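Local coordinates for aspartate aminotransferase (Leishmania major, PDB 4H51), which probably catalyses the reversible transfer of an amino group between L-aspartate and 2-oxoglutarate, with pyridoxal 5'-phosphate as its cofactor, at residues Q72-D76 with M77-Y81; L128-V132 with F133-T137; I140-S143 with D144-P148; K291-M294 with D295-R299. All blocks are in the same frame, centred on the assembly; numbering follows the deposited sequence.

Contact 1: residues Q72-D76 with M77-Y81; sequences QLLLD and MNLDY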
loop_
_atom_site.group_PDB
_atom_site.type_symbol
_atom_site.label_atom_id
_atom_site.label_comp_id
_atom_site.label_asym_id
_atom_site.label_seq_id
_atom_site.Cartn_x
_atom_site.Cartn_y
_atom_site.Cartn_z
ATOM N N GLN B 72 15.027 -11.505 14.275
ATOM C CA GLN B 72 16.166 -12.433 14.187
ATOM C C GLN B 72 15.786 -13.785 13.614
ATOM O O GLN B 72 16.543 -14.393 12.835
ATOM C CB GLN B 72 16.808 -12.628 15.563
ATOM C CG GLN B 72 18.158 -13.327 15.501
ATOM C CD GLN B 72 19.207 -12.626 14.631
ATOM O OE1 GLN B 72 19.590 -11.480 14.875
ATOM N NE2 GLN B 72 19.705 -13.345 13.626
ATOM N N LEU B 73 14.623 -14.282 14.016
ATOM C CA LEU B 73 14.171 -15.577 13.533
ATOM C C LEU B 73 13.917 -15.527 12.031
ATOM O O LEU B 73 14.275 -16.453 11.313
ATOM C CB LEU B 73 12.945 -16.057 14.335
ATOM C CG LEU B 73 13.323 -16.264 15.822
ATOM C CD1 LEU B 73 12.054 -16.595 16.593
ATOM C CD2 LEU B 73 14.451 -17.313 16.013
ATOM N N LEU B 74 13.364 -14.421 11.531
ATOM C CA LEU B 74 13.169 -14.255 10.075
ATOM C C LEU B 74 14.483 -14.171 9.316
ATOM O O LEU B 74 14.633 -14.745 8.221
ATOM C CB LEU B 74 12.355 -12.982 9.749
ATOM C CG LEU B 74 10.852 -13.036 9.800
ATOM C CD1 LEU B 74 10.325 -11.646 9.401
ATOM C CD2 LEU B 74 10.366 -14.108 8.832
ATOM N N LEU B 75 15.431 -13.422 9.862
ATOM C CA LEU B 75 16.725 -13.306 9.230
ATOM C C LEU B 75 17.398 -14.693 9.144
ATOM O O LEU B 75 17.938 -15.073 8.095
ATOM C CB LEU B 75 17.580 -12.315 10.005
ATOM C CG LEU B 75 18.773 -11.743 9.264
ATOM C CD1 LEU B 75 18.360 -11.451 7.862
ATOM C CD2 LEU B 75 19.291 -10.464 9.925
ATOM N N ASP B 76 17.278 -15.474 10.212
ATOM C CA ASP B 76 17.866 -16.794 10.233
ATOM C C ASP B 76 17.235 -17.747 9.221
ATOM O O ASP B 76 17.869 -18.738 8.828
ATOM C CB ASP B 76 17.737 -17.421 11.617
ATOM C CG ASP B 76 18.568 -16.723 12.669
ATOM O OD1 ASP B 76 19.473 -15.940 12.337
ATOM O OD2 ASP B 76 18.233 -16.936 13.854
ATOM N N MET B 77 16.001 -17.479 8.825
ATOM C CA MET B 77 15.317 -18.293 7.821
ATOM C C MET B 77 15.775 -18.057 6.392
ATOM O O MET B 77 15.409 -18.814 5.486
ATOM C CB MET B 77 13.809 -18.117 7.922
ATOM C CG MET B 77 13.142 -18.817 9.087
ATOM S SD MET B 77 11.427 -18.330 9.230
ATOM C CE MET B 77 10.662 -19.305 7.924
ATOM N N ASN B 78 16.574 -17.012 6.162
ATOM C CA ASN B 78 17.198 -16.807 4.835
ATOM C C ASN B 78 16.127 -16.850 3.716
ATOM O O ASN B 78 16.248 -17.596 2.738
ATOM C CB ASN B 78 18.310 -17.828 4.587
ATOM C CG ASN B 78 19.496 -17.665 5.568
ATOM O OD1 ASN B 78 19.944 -16.539 5.807
ATOM N ND2 ASN B 78 19.987 -18.794 6.172
ATOM N N LEU B 79 15.094 -16.033 3.874
ATOM C CA LEU B 79 13.950 -16.035 2.954
ATOM C C LEU B 79 14.213 -15.271 1.684
ATOM O O LEU B 79 15.115 -14.443 1.620
ATOM C CB LEU B 79 12.736 -15.410 3.624
ATOM C CG LEU B 79 12.281 -16.116 4.890
ATOM C CD1 LEU B 79 11.485 -15.160 5.751
ATOM C CD2 LEU B 79 11.512 -17.398 4.530
ATOM N N ASP B 80 13.447 -15.556 0.651
ATOM C CA ASP B 80 13.538 -14.764 -0.563
ATOM C C ASP B 80 12.563 -13.576 -0.503
ATOM O O ASP B 80 11.814 -13.429 0.468
ATOM C CB ASP B 80 13.303 -15.601 -1.807
ATOM C CG ASP B 80 11.893 -16.144 -1.887
ATOM O OD1 ASP B 80 10.914 -15.358 -1.754
ATOM O OD2 ASP B 80 11.780 -17.374 -2.072
ATOM N N TYR B 81 12.560 -12.783 -1.572
ATOM C CA TYR B 81 11.747 -11.549 -1.677
ATOM C C TYR B 81 10.809 -11.627 -2.877
ATOM O O TYR B 81 10.454 -10.600 -3.468
ATOM C CB TYR B 81 12.682 -10.342 -1.874
ATOM C CG TYR B 81 13.531 -10.085 -0.686
ATOM C CD1 TYR B 81 13.063 -9.337 0.363
ATOM C CD2 TYR B 81 14.802 -10.612 -0.597
ATOM C CE1 TYR B 81 13.836 -9.101 1.486
ATOM C CE2 TYR B 81 15.583 -10.394 0.523
ATOM C CZ TYR B 81 15.096 -9.616 1.543
ATOM O OH TYR B 81 15.856 -9.404 2.661
HETATM O O HOH W 1 15.458 -13.960 5.807
#

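Contact 2: residues L128-V132 with F133-T137; sequences LLTRV and FDAET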
loop_
_atom_site.group_PDB
_atom_site.type_symbol
_atom_site.label_atom_id
_atom_site.label_comp_id
_atom_site.label_asym_id
_atom_site.label_seq_id
_atom_site.Cartn_x
_atom_site.Cartn_y
_atom_site.Cartn_z
ATOM N N LEU B 128 -14.728 -1.996 -1.928
ATOM C CA LEU B 128 -15.464 -3.242 -2.165
ATOM C C LEU B 128 -16.998 -3.044 -2.034
ATOM O O LEU B 128 -17.799 -3.612 -2.789
ATOM C CB LEU B 128 -14.993 -4.314 -1.179
ATOM C CG LEU B 128 -15.708 -5.674 -1.183
ATOM C CD1 LEU B 128 -15.513 -6.426 -2.504
ATOM C CD2 LEU B 128 -15.184 -6.519 -0.027
ATOM N N LEU B 129 -17.383 -2.257 -1.044
ATOM C CA LEU B 129 -18.804 -2.046 -0.702
ATOM C C LEU B 129 -19.527 -1.284 -1.818
ATOM O O LEU B 129 -20.739 -1.423 -1.965
ATOM C CB LEU B 129 -18.919 -1.313 0.628
ATOM C CG LEU B 129 -18.686 -2.211 1.850
ATOM C CD1 LEU B 129 -18.562 -1.434 3.130
ATOM C CD2 LEU B 129 -19.698 -3.320 2.043
ATOM N N THR B 130 -18.796 -0.481 -2.588
ATOM C CA THR B 130 -19.386 0.200 -3.751
ATOM C C THR B 130 -19.802 -0.804 -4.833
ATOM O O THR B 130 -20.532 -0.432 -5.753
ATOM C CB THR B 130 -18.471 1.291 -4.351
ATOM O OG1 THR B 130 -17.368 0.706 -5.078
ATOM C CG2 THR B 130 -17.953 2.221 -3.254
ATOM N N ARG B 131 -19.365 -2.062 -4.730
ATOM C CA ARG B 131 -19.813 -3.108 -5.663
ATOM C C ARG B 131 -21.070 -3.864 -5.224
ATOM O O ARG B 131 -21.578 -4.684 -5.987
ATOM C CB ARG B 131 -18.688 -4.105 -5.934
ATOM C CG ARG B 131 -17.349 -3.478 -6.328
ATOM C CD ARG B 131 -17.516 -2.687 -7.600
ATOM N NE ARG B 131 -16.319 -1.944 -7.920
ATOM C CZ ARG B 131 -15.312 -2.441 -8.620
ATOM N NH1 ARG B 131 -15.364 -3.695 -9.098
ATOM N NH2 ARG B 131 -14.265 -1.665 -8.861
ATOM N N VAL B 132 -21.521 -3.609 -3.988
ATOM C CA VAL B 132 -22.656 -4.304 -3.356
ATOM C C VAL B 132 -23.773 -3.276 -3.066
ATOM O O VAL B 132 -24.948 -3.618 -3.056
ATOM C CB VAL B 132 -22.214 -4.993 -2.032
ATOM C CG1 VAL B 132 -23.160 -6.109 -1.665
ATOM C CG2 VAL B 132 -20.813 -5.548 -2.155
ATOM N N PHE B 133 -23.397 -2.020 -2.842
ATOM C CA PHE B 133 -24.325 -0.935 -2.513
ATOM C C PHE B 133 -24.154 0.171 -3.538
ATOM O O PHE B 133 -23.142 0.262 -4.198
ATOM C CB PHE B 133 -24.059 -0.364 -1.096
ATOM C CG PHE B 133 -24.371 -1.311 -0.002
ATOM C CD1 PHE B 133 -23.404 -2.215 0.454
ATOM C CD2 PHE B 133 -25.646 -1.349 0.573
ATOM C CE1 PHE B 133 -23.692 -3.125 1.436
ATOM C CE2 PHE B 133 -25.938 -2.264 1.596
ATOM C CZ PHE B 133 -24.972 -3.157 2.010
ATOM N N ASP B 134 -25.155 1.034 -3.659
ATOM C CA ASP B 134 -25.065 2.170 -4.557
ATOM C C ASP B 134 -24.395 3.317 -3.840
ATOM O O ASP B 134 -25.067 4.039 -3.120
ATOM C CB ASP B 134 -26.474 2.565 -5.022
ATOM C CG ASP B 134 -26.483 3.773 -5.877
ATOM O OD1 ASP B 134 -25.409 4.224 -6.258
ATOM O OD2 ASP B 134 -27.599 4.276 -6.215
ATOM N N ALA B 135 -23.089 3.512 -4.037
ATOM C CA ALA B 135 -22.354 4.547 -3.280
ATOM C C ALA B 135 -22.693 6.003 -3.661
ATOM O O ALA B 135 -22.300 6.940 -2.958
ATOM C CB ALA B 135 -20.838 4.333 -3.348
ATOM N N GLU B 136 -23.454 6.183 -4.734
ATOM C CA GLU B 136 -23.954 7.510 -5.094
ATOM C C GLU B 136 -25.096 7.965 -4.188
ATOM O O GLU B 136 -25.341 9.144 -4.073
ATOM C CB GLU B 136 -24.437 7.486 -6.566
ATOM C CG GLU B 136 -23.310 7.194 -7.546
ATOM C CD GLU B 136 -22.335 8.362 -7.673
ATOM O OE1 GLU B 136 -22.768 9.520 -7.805
ATOM O OE2 GLU B 136 -21.122 8.132 -7.642
ATOM N N THR B 137 -25.747 7.020 -3.529
ATOM C CA THR B 137 -27.035 7.205 -2.844
ATOM C C THR B 137 -27.086 6.669 -1.411
ATOM O O THR B 137 -27.582 7.337 -0.492
ATOM C CB THR B 137 -28.112 6.424 -3.628
ATOM O OG1 THR B 137 -28.212 6.980 -4.937
ATOM C CG2 THR B 137 -29.381 6.543 -2.989
HETATM O O HOH W 2 -21.557 2.215 -6.078
#

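Contact 3: residues I140-S143 with D144-P148; sequences IYLS and DPTWP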
loop_
_atom_site.group_PDB
_atom_site.type_symbol
_atom_site.label_atom_id
_atom_site.label_comp_id
_atom_site.label_asym_id
_atom_site.label_seq_id
_atom_site.Cartn_x
_atom_site.Cartn_y
_atom_site.Cartn_z
ATOM N N ILE B 140 -23.423 6.122 4.204
ATOM C CA ILE B 140 -22.427 5.417 4.943
ATOM C C ILE B 140 -22.215 6.266 6.173
ATOM O O ILE B 140 -21.986 7.488 6.054
ATOM C CB ILE B 140 -21.143 5.118 4.112
ATOM C CG1 ILE B 140 -20.057 4.436 4.927
ATOM C CG2 ILE B 140 -20.560 6.405 3.493
ATOM C CD1 ILE B 140 -19.076 3.667 4.034
ATOM N N TYR B 141 -22.308 5.617 7.342
ATOM C CA TYR B 141 -22.324 6.301 8.606
ATOM C C TYR B 141 -21.040 6.212 9.410
ATOM O O TYR B 141 -20.505 5.148 9.628
ATOM C CB TYR B 141 -23.476 5.772 9.449
ATOM C CG TYR B 141 -24.819 6.311 9.076
ATOM C CD1 TYR B 141 -25.610 5.716 8.083
ATOM C CD2 TYR B 141 -25.338 7.379 9.759
ATOM C CE1 TYR B 141 -26.836 6.254 7.751
ATOM C CE2 TYR B 141 -26.572 7.901 9.471
ATOM C CZ TYR B 141 -27.316 7.349 8.467
ATOM O OH TYR B 141 -28.550 7.911 8.244
ATOM N N LEU B 142 -20.610 7.363 9.907
ATOM C CA LEU B 142 -19.479 7.489 10.801
ATOM C C LEU B 142 -19.953 7.956 12.180
ATOM O O LEU B 142 -20.937 8.646 12.288
ATOM C CB LEU B 142 -18.531 8.536 10.214
ATOM C CG LEU B 142 -17.949 8.294 8.809
ATOM C CD1 LEU B 142 -17.019 9.447 8.398
ATOM C CD2 LEU B 142 -17.183 6.974 8.794
ATOM N N SER B 143 -19.224 7.609 13.233
ATOM C CA SER B 143 -19.539 8.083 14.563
ATOM C C SER B 143 -19.270 9.601 14.699
ATOM O O SER B 143 -18.351 10.168 14.102
ATOM C CB SER B 143 -18.775 7.287 15.631
ATOM O OG SER B 143 -17.371 7.462 15.514
ATOM N N ASP B 144 -20.096 10.232 15.512
ATOM C CA ASP B 144 -19.908 11.608 15.936
ATOM C C ASP B 144 -19.211 11.670 17.276
ATOM O O ASP B 144 -19.830 11.480 18.304
ATOM C CB ASP B 144 -21.275 12.265 16.087
ATOM C CG ASP B 144 -21.186 13.688 16.643
ATOM O OD1 ASP B 144 -20.133 14.342 16.442
ATOM O OD2 ASP B 144 -22.143 14.091 17.332
ATOM N N PRO B 145 -17.914 11.936 17.297
ATOM C CA PRO B 145 -16.933 12.156 16.280
ATOM C C PRO B 145 -16.216 10.811 15.981
ATOM O O PRO B 145 -16.529 9.802 16.601
ATOM C CB PRO B 145 -15.971 13.093 17.001
ATOM C CG PRO B 145 -15.909 12.554 18.327
ATOM C CD PRO B 145 -17.268 11.957 18.624
ATOM N N THR B 146 -15.216 10.852 15.103
ATOM C CA THR B 146 -14.497 9.653 14.693
ATOM C C THR B 146 -13.059 9.991 14.324
ATOM O O THR B 146 -12.634 11.145 14.372
ATOM C CB THR B 146 -15.214 8.954 13.501
ATOM O OG1 THR B 146 -14.698 7.614 13.366
ATOM C CG2 THR B 146 -15.099 9.765 12.165
ATOM N N TRP B 147 -12.337 8.969 13.877
ATOM C CA TRP B 147 -10.987 9.133 13.395
ATOM C C TRP B 147 -11.008 10.086 12.261
ATOM O O TRP B 147 -11.705 9.876 11.277
ATOM C CB TRP B 147 -10.503 7.812 12.912
ATOM C CG TRP B 147 -9.124 7.760 12.347
ATOM C CD1 TRP B 147 -7.970 8.323 12.852
ATOM C CD2 TRP B 147 -8.688 6.911 11.251
ATOM N NE1 TRP B 147 -6.871 7.934 12.117
ATOM C CE2 TRP B 147 -7.239 7.068 11.148
ATOM C CE3 TRP B 147 -9.332 6.093 10.359
ATOM C CZ2 TRP B 147 -6.503 6.451 10.130
ATOM C CZ3 TRP B 147 -8.582 5.459 9.351
ATOM C CH2 TRP B 147 -7.199 5.621 9.261
ATOM N N PRO B 148 -10.188 11.159 12.350
ATOM C CA PRO B 148 -10.301 12.163 11.326
ATOM C C PRO B 148 -10.128 11.619 9.943
ATOM O O PRO B 148 -10.756 12.129 9.041
ATOM C CB PRO B 148 -9.177 13.134 11.666
ATOM C CG PRO B 148 -9.078 13.057 13.143
ATOM C CD PRO B 148 -9.322 11.600 13.460
HETATM O O HOH W 3 -17.075 5.672 12.492
#

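Contact 4: residues K291-M294 with D295-R299; sequences KSVM and DSLIR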
loop_
_atom_site.group_PDB
_atom_site.type_symbol
_atom_site.label_atom_id
_atom_site.label_comp_id
_atom_site.label_asym_id
_atom_site.label_seq_id
_atom_site.Cartn_x
_atom_site.Cartn_y
_atom_site.Cartn_z
ATOM N N LYS B 291 -13.688 -12.534 -3.224
ATOM C CA LYS B 291 -12.230 -12.533 -3.256
ATOM C C LYS B 291 -11.706 -11.987 -4.605
ATOM O O LYS B 291 -10.738 -11.220 -4.654
ATOM C CB LYS B 291 -11.689 -13.943 -3.028
ATOM C CG LYS B 291 -10.177 -14.086 -3.208
ATOM C CD LYS B 291 -9.389 -13.536 -2.032
ATOM C CE LYS B 291 -8.242 -14.500 -1.667
ATOM N NZ LYS B 291 -7.629 -14.976 -2.948
ATOM N N SER B 292 -12.399 -12.354 -5.675
ATOM C CA SER B 292 -11.995 -11.928 -7.032
ATOM C C SER B 292 -12.122 -10.408 -7.177
ATOM O O SER B 292 -11.302 -9.726 -7.824
ATOM C CB SER B 292 -12.847 -12.654 -8.104
ATOM O OG SER B 292 -14.134 -12.030 -8.257
ATOM N N VAL B 293 -13.102 -9.845 -6.515
ATOM C CA VAL B 293 -13.233 -8.388 -6.495
ATOM C C VAL B 293 -12.141 -7.745 -5.638
ATOM O O VAL B 293 -11.539 -6.767 -6.029
ATOM C CB VAL B 293 -14.640 -7.963 -6.009
ATOM C CG1 VAL B 293 -14.757 -6.450 -5.932
ATOM C CG2 VAL B 293 -15.749 -8.548 -6.925
ATOM N N MET B 294 -11.934 -8.278 -4.433
ATOM C CA MET B 294 -10.891 -7.757 -3.551
ATOM C C MET B 294 -9.527 -7.742 -4.292
ATOM O O MET B 294 -8.851 -6.708 -4.308
ATOM C CB MET B 294 -10.778 -8.610 -2.296
ATOM C CG MET B 294 -11.966 -8.547 -1.319
ATOM S SD MET B 294 -11.628 -9.650 0.066
ATOM C CE MET B 294 -12.956 -9.280 1.237
ATOM N N ASP B 295 -9.140 -8.868 -4.895
ATOM C CA ASP B 295 -7.909 -8.977 -5.682
ATOM C C ASP B 295 -7.866 -7.998 -6.872
ATOM O O ASP B 295 -6.830 -7.396 -7.154
ATOM C CB ASP B 295 -7.695 -10.413 -6.145
ATOM C CG ASP B 295 -7.241 -11.348 -5.008
ATOM O OD1 ASP B 295 -6.930 -10.914 -3.860
ATOM O OD2 ASP B 295 -7.108 -12.532 -5.307
ATOM N N SER B 296 -8.990 -7.816 -7.555
ATOM C CA SER B 296 -9.012 -6.903 -8.673
ATOM C C SER B 296 -8.710 -5.497 -8.172
ATOM O O SER B 296 -7.971 -4.784 -8.838
ATOM C CB SER B 296 -10.308 -6.939 -9.522
ATOM O OG SER B 296 -11.426 -6.499 -8.745
ATOM N N LEU B 297 -9.224 -5.135 -6.989
ATOM C CA LEU B 297 -9.037 -3.776 -6.452
ATOM C C LEU B 297 -7.595 -3.595 -6.036
ATOM O O LEU B 297 -6.965 -2.535 -6.281
ATOM C CB LEU B 297 -10.013 -3.490 -5.294
ATOM C CG LEU B 297 -11.515 -3.384 -5.668
ATOM C CD1 LEU B 297 -12.393 -3.529 -4.461
ATOM C CD2 LEU B 297 -11.830 -2.103 -6.436
ATOM N N ILE B 298 -7.046 -4.631 -5.421
ATOM C CA ILE B 298 -5.646 -4.592 -4.990
ATOM C C ILE B 298 -4.708 -4.459 -6.195
ATOM O O ILE B 298 -3.826 -3.586 -6.247
ATOM C CB ILE B 298 -5.283 -5.874 -4.219
ATOM C CG1 ILE B 298 -6.048 -5.936 -2.881
ATOM C CG2 ILE B 298 -3.763 -5.972 -4.020
ATOM C CD1 ILE B 298 -6.050 -7.314 -2.250
ATOM N N ARG B 299 -4.889 -5.340 -7.177
ATOM C CA ARG B 299 -4.003 -5.379 -8.348
ATOM C C ARG B 299 -3.956 -4.044 -9.084
ATOM O O ARG B 299 -2.899 -3.636 -9.587
ATOM C CB ARG B 299 -4.492 -6.446 -9.320
ATOM C CG ARG B 299 -3.710 -6.629 -10.600
ATOM C CD ARG B 299 -2.211 -6.832 -10.421
ATOM N NE ARG B 299 -1.656 -7.548 -11.563
ATOM C CZ ARG B 299 -0.381 -7.512 -11.977
ATOM N NH1 ARG B 299 0.536 -6.754 -11.394
ATOM N NH2 ARG B 299 -0.006 -8.259 -13.005
#

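Contact 1: residues Q72-D76 with M77-Y81
Leu74 and Leu79 meet where helix 65-76 gives way to loop. Leu74 CD2 and Leu79 CD1 are 3.4 Å apart, closer than two methyl groups usually settle, and the two side chains approach at a slant with one branch of each doing the touching. Leu74 starts away from the departing chain, but its CG lies beside its own backbone N (chi1 -84°), and CD2 ends close to Leu79. Both leucines also rest on Arg311 of helix 307-318, and Leu74 reaches Leu312 and Leu315 there. Met77 joins more loosely, with its SD 4.4 Å from Leu74 CD2.

The polar side, with Asp76 and Asn78, is more open to solvent. Met77 N divides itself between Leu73 O and Leu74 O, and both bonds are weak. Asn78 N makes a straighter bond of 3.1 Å to Leu75 O (156° at the hydrogen). Asn78 also turns the chain with a positive phi of 52°, a backbone conformation that asparagine tolerates better than most residues. On the exposed flank, one turn of helix apart, Gln72 NE2 donates to Asp76 OD1 over 2.9 Å; the carboxylate oxygen lies in the amide plane but is met from above its own. Leu75 packs on Leu75 of the second subunit, whose Arg68 binds Leu79 O.

A single water gives a hydrogen to Leu74 O at 2.7 Å and accepts one from Leu79 N at 2.9 Å. The helix end is thus closed by a direct Asn78 bond, weaker Met77 bonds and one bridging water, and by leucine packing on its apolar side.

Contact 2: residues L128-V132 with F133-T137
Leu129 and Phe133 bracket the turn by which helix 117-129 passes into the connection to strand 140-144, an alpha-to-beta link in the large domain of a fold-type I aminotransferase.

Backbone hydrogen bonds come first. Phe133 N donates to Leu129 O over 2.9 Å, and the same oxygen accepts Val132 N at 3.1 Å. Two donors therefore hold this carbonyl near the end of the helix. A water extends the pattern, donating to Thr130 O at 2.9 Å and accepting from Ala135 N.

Apolar contacts accompany these bonds. The Leu129 and Phe133 side chains lie side by side and point the same way, with Leu129 CD2 4.0 Å from Phe133 CE1. Leu129 O lies at the edge of the phenyl ring, in its plane. Trp159 lies against Leu129, Thr130 and Ala135, while Trp21 of the second subunit packs on Leu129 and Val132. Thr130 suits a place between the two environments: its OG1 turns back to Lys127 O, while CG2, set beside the backbone N, meets Ala135 CB at 3.6 Å. Ala135 turns its CB toward the preceding turn, and a methyl is small enough to sit there against CG2.

Side-chain hydrogen bonds shape the rest of the loop. Asp134 forms an Asx turn, its OD1 accepting Glu136 N at 3.2 Å from above the carboxylate plane. Aspartate fits because it is short enough to reach the backbone two residues on and still has a second oxygen to offer. That oxygen, OD2, receives the hydroxyl of Thr137, with OG1 3.1 Å away and 59° out of the carboxylate plane.

Contact 3: residues I140-S143 with D144-P148
Ser143 reaches across a tight bend to the carbonyl of Pro145, its OG donating to Pro145 O at 2.7 Å. The bend follows strand 140-144 and carries a cis peptide between Asp144 and Pro145; proline suits it, since its ring lowers the cost of the cis form.

Direct hydrogen bonding rests on the serine. Its OG sits between its own backbone N and carbonyl carbon (chi1 64°), a setting from which it can lean to the proline oxygen, meeting it from 42° above the carbonyl plane. The hydroxyl is also bonded to His200 NE2. Water-mediated contact comes next: one water accepts from Ser143 N at 3.0 Å and lies 3.2 Å from Thr146 OG1. The threonine hydroxyl has its main partner in His150 ND1 and another in His196 NE2.

The remaining contacts are van der Waals. Thr146 CB stands 3.3 Å from Ser143 OG, and its methyl CG2 approaches Leu142 CB at 4.1 Å. Threonine fits here because one branch serves the polar network while the other meets carbon. Leu142 itself lies against Ile194 and helix 148-156.

Since the serine's single hydroxyl hydrogen goes to Pro145 O, its bond to His200 is consistent with OG acting there as an acceptor. Serine, threonine and histidines thus join the bend to the neighbouring strand end and the following helix, at the C-terminal ends of the parallel strands, the side where fold-type I enzymes hold their cofactor.

Contact 4: residues K291-M294 with D295-R299
Lys291 and Asp295, one turn apart on helix 287-299, are joined through both backbone and side chains. Asp295 N donates to Lys291 O at 2.9 Å. The lysine chain itself bends at chi2 to chi4 and slants across the carboxylate, so that NZ lies 3.4 Å from OD2. This salt bridge is long and its hydrogen bond weak. Asp295 has a firmer polar partner in Ser87, whose OG bonds OD1 and is weakly reached by Lys291 NZ as well.

The next carbonyls are also taken. Ser292 O accepts Ser296 N at 3.0 Å. Val293 O has two donors on the same face of its plane: Leu297 N at 3.0 Å and Ser296 OG at 2.7 Å. Serine suits this place because its OG, at chi1 65°, folds back onto the preceding turn. Met294 O accepts Ile298 N at 3.0 Å, with a weak addition from Leu297 N. The hydroxyl of Ser292 turns to Asp289 O and to Gln27 N of the second subunit.

Apolar residues take the face towards helix 117-129. Val293 CG1 and Leu297 CD1 lie 4.0 Å apart, their side chains parallel in direction, and Leu128 packs on Val293 and Met294 while Leu124 meets Leu297. The helix thus lies between helix 117-129 and the second subunit, to whose Asp30 Arg299 NE makes a salt bridge.

The carbonyls of 291-294 are satisfied within the helix, whereas Arg299 O at its end goes to Asn149 of the second subunit. With Asp295 held mainly by Ser87, the long salt bridge probably adds only modestly.

In the fold
The four contacts follow one another along the chain. Contact 1 ends helix 65-76 at the surface, about 30 Å from the chain's centre, and lies on the opposite side of that centre from contact 3, with about 41 Å between their centres. Contacts 2 and 3 lie on successive elements, helix 117-129 and strand 140-144 of the central mixed sheet, with centres about 18 Å apart. Contact 4, on helix 287-299, packs directly against contact 2 through Leu128 and Arg131, at about 15 Å between centres. Contacts 1, 2 and 4 belong to the homodimer interface, and contact 3 touches it through Trp147, which packs on Arg299 of the second subunit.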